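Local structure of aldehyde reductase YahK (1UUF) at residues P186-W190 against D259-N263; K197-I203 against A219-T225. The protein reduces a wide range of aldehydes to the corresponding alcohols, using zinc and strongly preferring NADPH over NADH as electron donor. One frame throughout, in Å; residues are numbered along the deposited sequence.

Contact 1 (P186-W190 against D259-N263); sequences PLRHW and DFILN
F260 pushes its ring into a hollow at the end of helix 176-189, and P186, L187 and W190 wall that hollow. CB of W190 sits over one face of the phenyl ring, 3.7 Å from its centroid and 18° off the normal, a CH-pi contact. The indole runs on past this point. Its five-membered ring lies almost parallel to the F260 ring, at 8°, but the two are slid apart and barely overlap. L187 closes the hollow from another side, with CD2 in the plane of the phenyl ring and 3.9 Å from F260 CE2. CG of F260 is anti to the backbone N (chi1 176°), and the ring projects from the strand toward the helix. CB of P186 reaches F260 CZ at 4.2 Å. L262, two residues on, supplies the second bump. Its two methyls divide between the helix residues: CD1 meets P186 CG at 3.6 Å, and CD2 meets L187 CG at 4.2 Å. With an alanine in place of F260, a gap is likely to open between W190 and L187, and the indole would lose its near-parallel neighbour. T285 of strand 282-286 also touches both W190 and F260, and R306 of the second subunit packs on W190. Between the two segments the chemistry is apolar and aromatic, so the helix end is fitted to the Rossmann sheet by shape rather than by directed polar bonds.

Contact 2 (K197-I203 against A219-T225); sequences KVGVVGI and AHVVAFT
The F224 ring turns its edge to strand 197-201, with G199 CA and V200 O near the ring plane. F224 CE1 lies 4.0 Å from G199 CA, and a side chain at G199 would run into it. CG of F224 stands beside its backbone N (chi1 -65°), which swings the ring back along the neighbouring strand. Outside the pair, F274 meets this ring edge-to-face, and F258 meets it with the planes at about 55°. The H220 imidazole lies beside the K197 chain, which is fully extended. K197 CE reaches V222 CG2 at 3.8 Å, and NZ goes on to S257 and H254.

The strands are parallel and joined by five backbone hydrogen bonds, from V198 N to H220 O (2.9 Å) through to G202 N to F224 O (3.0 Å). V198, V200, V221 and A223 point to the other sheet face. There V198 CG2 touches A219 CB at 3.7 Å, and I203 CD1 packs against A223 CB at 3.9 Å.

G202 begins a GxGxxG-type turn, consistent with a Rossmann dinucleotide fold. Helix 205-216 makes the crossover of this beta-alpha-beta unit and covers V200, V221 and A223. Strand 241-244 flanks 220-225, and strand 258-263 flanks 197-201.

Overall arrangement
The centres of contacts 1 and 2 are about 10 Å apart, on the same side of the chain's centre. Along the chain, helix 176-189 comes first, then strand 197-201, helix 205-216 and strand 220-225, and finally strand 258-263. Contact 2 is therefore nested within the loop that contact 1 closes. Both reach the six-stranded parallel sheet, where 258-263 lies next to 197-201, on the side away from 220-225. The contacts also touch directly, with L262 N probably hydrogen-bonded to G199 O. Contact 2 joins the first two strands of this Rossmann-type domain, while contact 1 packs the helix that carries the catalytic zinc ligand C178 against its fourth strand.

Contact 1 (P186-W190 against D259-N263)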
ATOM      1  N   PRO A 186       5.005  -9.266   9.156  1.00  9.32           N
ATOM      2  CA  PRO A 186       5.234  -8.281   8.095  1.00 10.05           C
ATOM      3  C   PRO A 186       6.705  -8.182   7.694  1.00 10.43           C
ATOM      4  O   PRO A 186       7.014  -7.910   6.542  1.00  9.35           O
ATOM      5  CB  PRO A 186       4.689  -6.984   8.694  1.00  9.59           C
ATOM      6  CG  PRO A 186       4.886  -7.176  10.174  1.00  9.64           C
ATOM      7  CD  PRO A 186       4.478  -8.621  10.372  1.00  9.88           C
ATOM      8  N   LEU A 187       7.612  -8.402   8.642  1.00  8.88           N
ATOM      9  CA  LEU A 187       9.033  -8.348   8.317  1.00  9.64           C
ATOM     10  C   LEU A 187       9.332  -9.437   7.296  1.00 10.60           C
ATOM     11  O   LEU A 187      10.091  -9.218   6.350  1.00 10.49           O
ATOM     12  CB  LEU A 187       9.886  -8.547   9.573  1.00  8.79           C
ATOM     13  CG  LEU A 187       9.924  -7.351  10.523  1.00  8.56           C
ATOM     14  CD1 LEU A 187      10.619  -7.755  11.821  1.00  8.82           C
ATOM     15  CD2 LEU A 187      10.650  -6.182   9.850  1.00 10.52           C
ATOM     16  N   ARG A 188       8.728 -10.607   7.480  1.00 11.40           N
ATOM     17  CA  ARG A 188       8.925 -11.705   6.543  1.00 11.43           C
ATOM     18  C   ARG A 188       8.180 -11.442   5.237  1.00 12.44           C
ATOM     19  O   ARG A 188       8.720 -11.658   4.153  1.00 12.53           O
ATOM     20  CB  ARG A 188       8.435 -13.032   7.135  1.00 11.11           C
ATOM     21  CG  ARG A 188       9.328 -13.626   8.218  1.00 12.38           C
ATOM     22  CD  ARG A 188      10.752 -13.848   7.719  1.00 15.82           C
ATOM     23  NE  ARG A 188      11.532 -14.678   8.637  1.00 16.15           N
ATOM     24  CZ  ARG A 188      12.853 -14.827   8.580  1.00 17.28           C
ATOM     25  NH1 ARG A 188      13.557 -14.196   7.649  1.00 19.02           N
ATOM     26  NH2 ARG A 188      13.471 -15.618   9.449  1.00 16.19           N
ATOM     27  N   HIS A 189       6.943 -10.967   5.334  1.00 11.72           N
ATOM     28  CA  HIS A 189       6.155 -10.711   4.130  1.00 11.28           C
ATOM     29  C   HIS A 189       6.816  -9.706   3.197  1.00 11.09           C
ATOM     30  O   HIS A 189       6.797  -9.882   1.975  1.00 11.28           O
ATOM     31  CB  HIS A 189       4.751 -10.223   4.488  1.00 10.98           C
ATOM     32  CG  HIS A 189       3.790 -10.283   3.342  1.00 11.28           C
ATOM     33  ND1 HIS A 189       3.205  -9.160   2.799  1.00 14.06           N
ATOM     34  CD2 HIS A 189       3.319 -11.335   2.633  1.00  9.34           C
ATOM     35  CE1 HIS A 189       2.412  -9.518   1.803  1.00 12.92           C
ATOM     36  NE2 HIS A 189       2.462 -10.832   1.682  1.00 15.55           N
ATOM     37  N   TRP A 190       7.402  -8.654   3.761  1.00 10.19           N
ATOM     38  CA  TRP A 190       8.063  -7.653   2.936  1.00 11.00           C
ATOM     39  C   TRP A 190       9.563  -7.915   2.821  1.00 12.67           C
ATOM     40  O   TRP A 190      10.362  -7.026   2.529  1.00 13.12           O
ATOM     41  CB  TRP A 190       7.742  -6.247   3.452  1.00 10.76           C
ATOM     42  CG  TRP A 190       6.403  -5.769   2.926  1.00 11.45           C
ATOM     43  CD1 TRP A 190       6.156  -5.210   1.698  1.00 12.45           C
ATOM     44  CD2 TRP A 190       5.127  -5.890   3.572  1.00 10.03           C
ATOM     45  NE1 TRP A 190       4.804  -4.978   1.544  1.00 12.33           N
ATOM     46  CE2 TRP A 190       4.153  -5.386   2.679  1.00 10.73           C
ATOM     47  CE3 TRP A 190       4.712  -6.376   4.820  1.00 10.24           C
ATOM     48  CZ2 TRP A 190       2.788  -5.352   2.997  1.00 10.94           C
ATOM     49  CZ3 TRP A 190       3.355  -6.344   5.134  1.00 10.04           C
ATOM     50  CH2 TRP A 190       2.411  -5.835   4.225  1.00 12.08           C
ATOM     51  N   ASP A 259      13.661   0.254   2.258  1.00 11.70           N
ATOM     52  CA  ASP A 259      13.014  -0.774   1.464  1.00 12.00           C
ATOM     53  C   ASP A 259      11.666  -1.041   2.107  1.00 11.97           C
ATOM     54  O   ASP A 259      10.662  -1.251   1.427  1.00 13.57           O
ATOM     55  CB  ASP A 259      13.837  -2.061   1.488  1.00 12.57           C
ATOM     56  CG  ASP A 259      15.130  -1.941   0.712  1.00 16.63           C
ATOM     57  OD1 ASP A 259      15.079  -1.963  -0.537  1.00 17.07           O
ATOM     58  OD2 ASP A 259      16.195  -1.816   1.352  1.00 17.65           O
ATOM     59  N   PHE A 260      11.660  -1.010   3.434  1.00 10.20           N
ATOM     60  CA  PHE A 260      10.455  -1.296   4.193  1.00  9.73           C
ATOM     61  C   PHE A 260      10.472  -0.580   5.541  1.00  9.43           C
ATOM     62  O   PHE A 260      11.516  -0.455   6.174  1.00  9.53           O
ATOM     63  CB  PHE A 260      10.370  -2.811   4.405  1.00 10.17           C
ATOM     64  CG  PHE A 260       9.222  -3.248   5.265  1.00  9.70           C
ATOM     65  CD1 PHE A 260       7.910  -3.020   4.868  1.00 12.22           C
ATOM     66  CD2 PHE A 260       9.455  -3.906   6.470  1.00 11.65           C
ATOM     67  CE1 PHE A 260       6.842  -3.442   5.660  1.00 12.30           C
ATOM     68  CE2 PHE A 260       8.397  -4.332   7.268  1.00 10.08           C
ATOM     69  CZ  PHE A 260       7.086  -4.098   6.861  1.00 11.48           C
ATOM     70  N   ILE A 261       9.314  -0.092   5.963  1.00  8.65           N
ATOM     71  CA  ILE A 261       9.204   0.569   7.252  1.00  9.09           C
ATOM     72  C   ILE A 261       8.046  -0.052   8.014  1.00  9.49           C
ATOM     73  O   ILE A 261       6.918  -0.081   7.531  1.00  9.85           O
ATOM     74  CB  ILE A 261       8.949   2.084   7.116  1.00 10.67           C
ATOM     75  CG1 ILE A 261      10.194   2.768   6.543  1.00  8.53           C
ATOM     76  CG2 ILE A 261       8.639   2.682   8.489  1.00 10.64           C
ATOM     77  CD1 ILE A 261      10.039   4.259   6.344  1.00  9.60           C
ATOM     78  N   LEU A 262       8.342  -0.555   9.207  1.00  8.38           N
ATOM     79  CA  LEU A 262       7.327  -1.165  10.058  1.00  9.65           C
ATOM     80  C   LEU A 262       6.944  -0.133  11.117  1.00 10.28           C
ATOM     81  O   LEU A 262       7.745   0.193  11.988  1.00 10.25           O
ATOM     82  CB  LEU A 262       7.898  -2.418  10.728  1.00  9.16           C
ATOM     83  CG  LEU A 262       6.943  -3.178  11.649  1.00 11.30           C
ATOM     84  CD1 LEU A 262       5.775  -3.727  10.840  1.00 12.45           C
ATOM     85  CD2 LEU A 262       7.700  -4.300  12.337  1.00 11.91           C
ATOM     86  N   ASN A 263       5.726   0.395  11.031  1.00  9.26           N
ATOM     87  CA  ASN A 263       5.279   1.403  11.991  1.00  8.93           C
ATOM     88  C   ASN A 263       4.418   0.744  13.067  1.00 11.07           C
ATOM     89  O   ASN A 263       3.322   0.266  12.782  1.00 10.50           O
ATOM     90  CB  ASN A 263       4.505   2.500  11.251  1.00  9.35           C
ATOM     91  CG  ASN A 263       4.303   3.745  12.096  1.00 10.80           C
ATOM     92  OD1 ASN A 263       4.342   4.872  11.589  1.00 16.20           O
ATOM     93  ND2 ASN A 263       4.079   3.550  13.384  1.00 11.51           N
TER

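Contact 2 (K197-I203 against A219-T225)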
ATOM      1  N   LYS A 197      17.248  -2.141   3.951  1.00 11.89           N
ATOM      2  CA  LYS A 197      17.274  -1.110   4.976  1.00 12.01           C
ATOM      3  C   LYS A 197      15.849  -1.066   5.514  1.00 10.88           C
ATOM      4  O   LYS A 197      14.914  -0.714   4.794  1.00 12.04           O
ATOM      5  CB  LYS A 197      17.667   0.242   4.381  1.00 12.30           C
ATOM      6  CG  LYS A 197      17.824   1.324   5.438  1.00 14.42           C
ATOM      7  CD  LYS A 197      18.332   2.631   4.859  1.00 16.41           C
ATOM      8  CE  LYS A 197      18.488   3.669   5.964  1.00 15.74           C
ATOM      9  NZ  LYS A 197      18.947   4.992   5.451  1.00 15.06           N
ATOM     10  N   VAL A 198      15.690  -1.441   6.777  1.00 10.11           N
ATOM     11  CA  VAL A 198      14.376  -1.501   7.396  1.00  9.78           C
ATOM     12  C   VAL A 198      14.216  -0.545   8.563  1.00 10.75           C
ATOM     13  O   VAL A 198      15.093  -0.437   9.421  1.00 10.37           O
ATOM     14  CB  VAL A 198      14.091  -2.928   7.900  1.00  9.32           C
ATOM     15  CG1 VAL A 198      12.722  -2.989   8.570  1.00 10.53           C
ATOM     16  CG2 VAL A 198      14.176  -3.906   6.740  1.00 12.49           C
ATOM     17  N   GLY A 199      13.086   0.149   8.586  1.00  9.82           N
ATOM     18  CA  GLY A 199      12.831   1.071   9.670  1.00 10.02           C
ATOM     19  C   GLY A 199      11.779   0.512  10.602  1.00 10.67           C
ATOM     20  O   GLY A 199      10.880  -0.219  10.182  1.00 10.81           O
ATOM     21  N   VAL A 200      11.912   0.827  11.882  1.00  9.96           N
ATOM     22  CA  VAL A 200      10.942   0.390  12.872  1.00 10.21           C
ATOM     23  C   VAL A 200      10.561   1.647  13.632  1.00 11.11           C
ATOM     24  O   VAL A 200      11.413   2.285  14.252  1.00 10.65           O
ATOM     25  CB  VAL A 200      11.529  -0.648  13.845  1.00 10.41           C
ATOM     26  CG1 VAL A 200      10.507  -0.969  14.935  1.00  9.39           C
ATOM     27  CG2 VAL A 200      11.889  -1.924  13.085  1.00  9.01           C
ATOM     28  N   VAL A 201       9.283   2.012  13.564  1.00  9.36           N
ATOM     29  CA  VAL A 201       8.804   3.209  14.235  1.00 10.37           C
ATOM     30  C   VAL A 201       8.150   2.833  15.555  1.00 11.00           C
ATOM     31  O   VAL A 201       7.227   2.021  15.586  1.00 11.83           O
ATOM     32  CB  VAL A 201       7.772   3.965  13.371  1.00 11.21           C
ATOM     33  CG1 VAL A 201       7.427   5.293  14.025  1.00 12.12           C
ATOM     34  CG2 VAL A 201       8.324   4.187  11.973  1.00 10.88           C
ATOM     35  N   GLY A 202       8.636   3.424  16.642  1.00 12.18           N
ATOM     36  CA  GLY A 202       8.078   3.134  17.950  1.00 13.88           C
ATOM     37  C   GLY A 202       8.978   2.215  18.751  1.00 15.58           C
ATOM     38  O   GLY A 202       9.485   1.224  18.227  1.00 14.76           O
ATOM     39  N   ILE A 203       9.179   2.544  20.024  1.00 17.21           N
ATOM     40  CA  ILE A 203      10.033   1.736  20.889  1.00 18.65           C
ATOM     41  C   ILE A 203       9.248   1.213  22.093  1.00 19.67           C
ATOM     42  O   ILE A 203       9.681   1.349  23.241  1.00 20.62           O
ATOM     43  CB  ILE A 203      11.243   2.555  21.403  1.00 20.43           C
ATOM     44  CG1 ILE A 203      11.822   3.414  20.276  1.00 22.03           C
ATOM     45  CG2 ILE A 203      12.323   1.613  21.928  1.00 21.18           C
ATOM     46  CD1 ILE A 203      12.428   2.629  19.128  1.00 24.09           C
ATOM     47  N   ALA A 219      18.755  -7.464   8.575  1.00 11.18           N
ATOM     48  CA  ALA A 219      18.545  -6.193   7.895  1.00 12.08           C
ATOM     49  C   ALA A 219      19.314  -5.076   8.593  1.00 12.36           C
ATOM     50  O   ALA A 219      19.760  -5.237   9.730  1.00 14.14           O
ATOM     51  CB  ALA A 219      17.054  -5.852   7.871  1.00 12.49           C
ATOM     52  N   HIS A 220      19.503  -3.964   7.892  1.00 12.90           N
ATOM     53  CA  HIS A 220      20.150  -2.804   8.484  1.00 13.43           C
ATOM     54  C   HIS A 220      18.939  -2.113   9.094  1.00 13.27           C
ATOM     55  O   HIS A 220      18.041  -1.676   8.374  1.00 13.36           O
ATOM     56  CB  HIS A 220      20.788  -1.923   7.416  1.00 15.91           C
ATOM     57  CG  HIS A 220      21.433  -0.692   7.966  1.00 19.57           C
ATOM     58  ND1 HIS A 220      20.719   0.438   8.299  1.00 22.50           N
ATOM     59  CD2 HIS A 220      22.726  -0.424   8.271  1.00 19.90           C
ATOM     60  CE1 HIS A 220      21.542   1.351   8.784  1.00 20.82           C
ATOM     61  NE2 HIS A 220      22.765   0.852   8.778  1.00 22.82           N
ATOM     62  N   VAL A 221      18.912  -2.028  10.418  1.00 10.60           N
ATOM     63  CA  VAL A 221      17.763  -1.466  11.117  1.00 11.53           C
ATOM     64  C   VAL A 221      17.892  -0.045  11.648  1.00 11.89           C
ATOM     65  O   VAL A 221      18.851   0.285  12.337  1.00 12.94           O
ATOM     66  CB  VAL A 221      17.383  -2.378  12.302  1.00 12.38           C
ATOM     67  CG1 VAL A 221      16.131  -1.855  12.997  1.00 13.79           C
ATOM     68  CG2 VAL A 221      17.173  -3.798  11.807  1.00 13.41           C
ATOM     69  N   VAL A 222      16.909   0.786  11.315  1.00 10.56           N
ATOM     70  CA  VAL A 222      16.869   2.162  11.791  1.00 11.67           C
ATOM     71  C   VAL A 222      15.621   2.294  12.655  1.00 11.96           C
ATOM     72  O   VAL A 222      14.507   2.055  12.184  1.00 11.58           O
ATOM     73  CB  VAL A 222      16.772   3.176  10.635  1.00 11.69           C
ATOM     74  CG1 VAL A 222      16.737   4.594  11.199  1.00 13.09           C
ATOM     75  CG2 VAL A 222      17.960   3.011   9.697  1.00 12.92           C
ATOM     76  N   ALA A 223      15.809   2.646  13.923  1.00  9.67           N
ATOM     77  CA  ALA A 223      14.683   2.814  14.828  1.00  9.47           C
ATOM     78  C   ALA A 223      14.315   4.284  14.896  1.00 10.19           C
ATOM     79  O   ALA A 223      15.191   5.145  14.901  1.00 10.51           O
ATOM     80  CB  ALA A 223      15.041   2.307  16.220  1.00 10.30           C
ATOM     81  N   PHE A 224      13.015   4.562  14.949  1.00 10.57           N
ATOM     82  CA  PHE A 224      12.522   5.930  15.028  1.00 10.32           C
ATOM     83  C   PHE A 224      11.795   6.163  16.347  1.00 12.33           C
ATOM     84  O   PHE A 224      10.925   5.381  16.735  1.00 12.13           O
ATOM     85  CB  PHE A 224      11.554   6.231  13.877  1.00 10.00           C
ATOM     86  CG  PHE A 224      12.187   6.193  12.520  1.00  9.91           C
ATOM     87  CD1 PHE A 224      12.397   4.984  11.864  1.00 10.64           C
ATOM     88  CD2 PHE A 224      12.576   7.371  11.894  1.00 10.71           C
ATOM     89  CE1 PHE A 224      12.987   4.952  10.599  1.00 10.70           C
ATOM     90  CE2 PHE A 224      13.167   7.350  10.629  1.00 10.74           C
ATOM     91  CZ  PHE A 224      13.372   6.138   9.982  1.00 12.15           C
ATOM     92  N   THR A 225      12.149   7.247  17.027  1.00 11.42           N
ATOM     93  CA  THR A 225      11.514   7.597  18.292  1.00 16.05           C
ATOM     94  C   THR A 225      11.124   9.068  18.223  1.00 15.57           C
ATOM     95  O   THR A 225      11.622   9.798  17.375  1.00 15.83           O
ATOM     96  CB  THR A 225      12.475   7.408  19.474  1.00 18.72           C
ATOM     97  OG1 THR A 225      11.779   7.661  20.699  1.00 23.55           O
ATOM     98  CG2 THR A 225      13.648   8.374  19.357  1.00 19.33           C
TER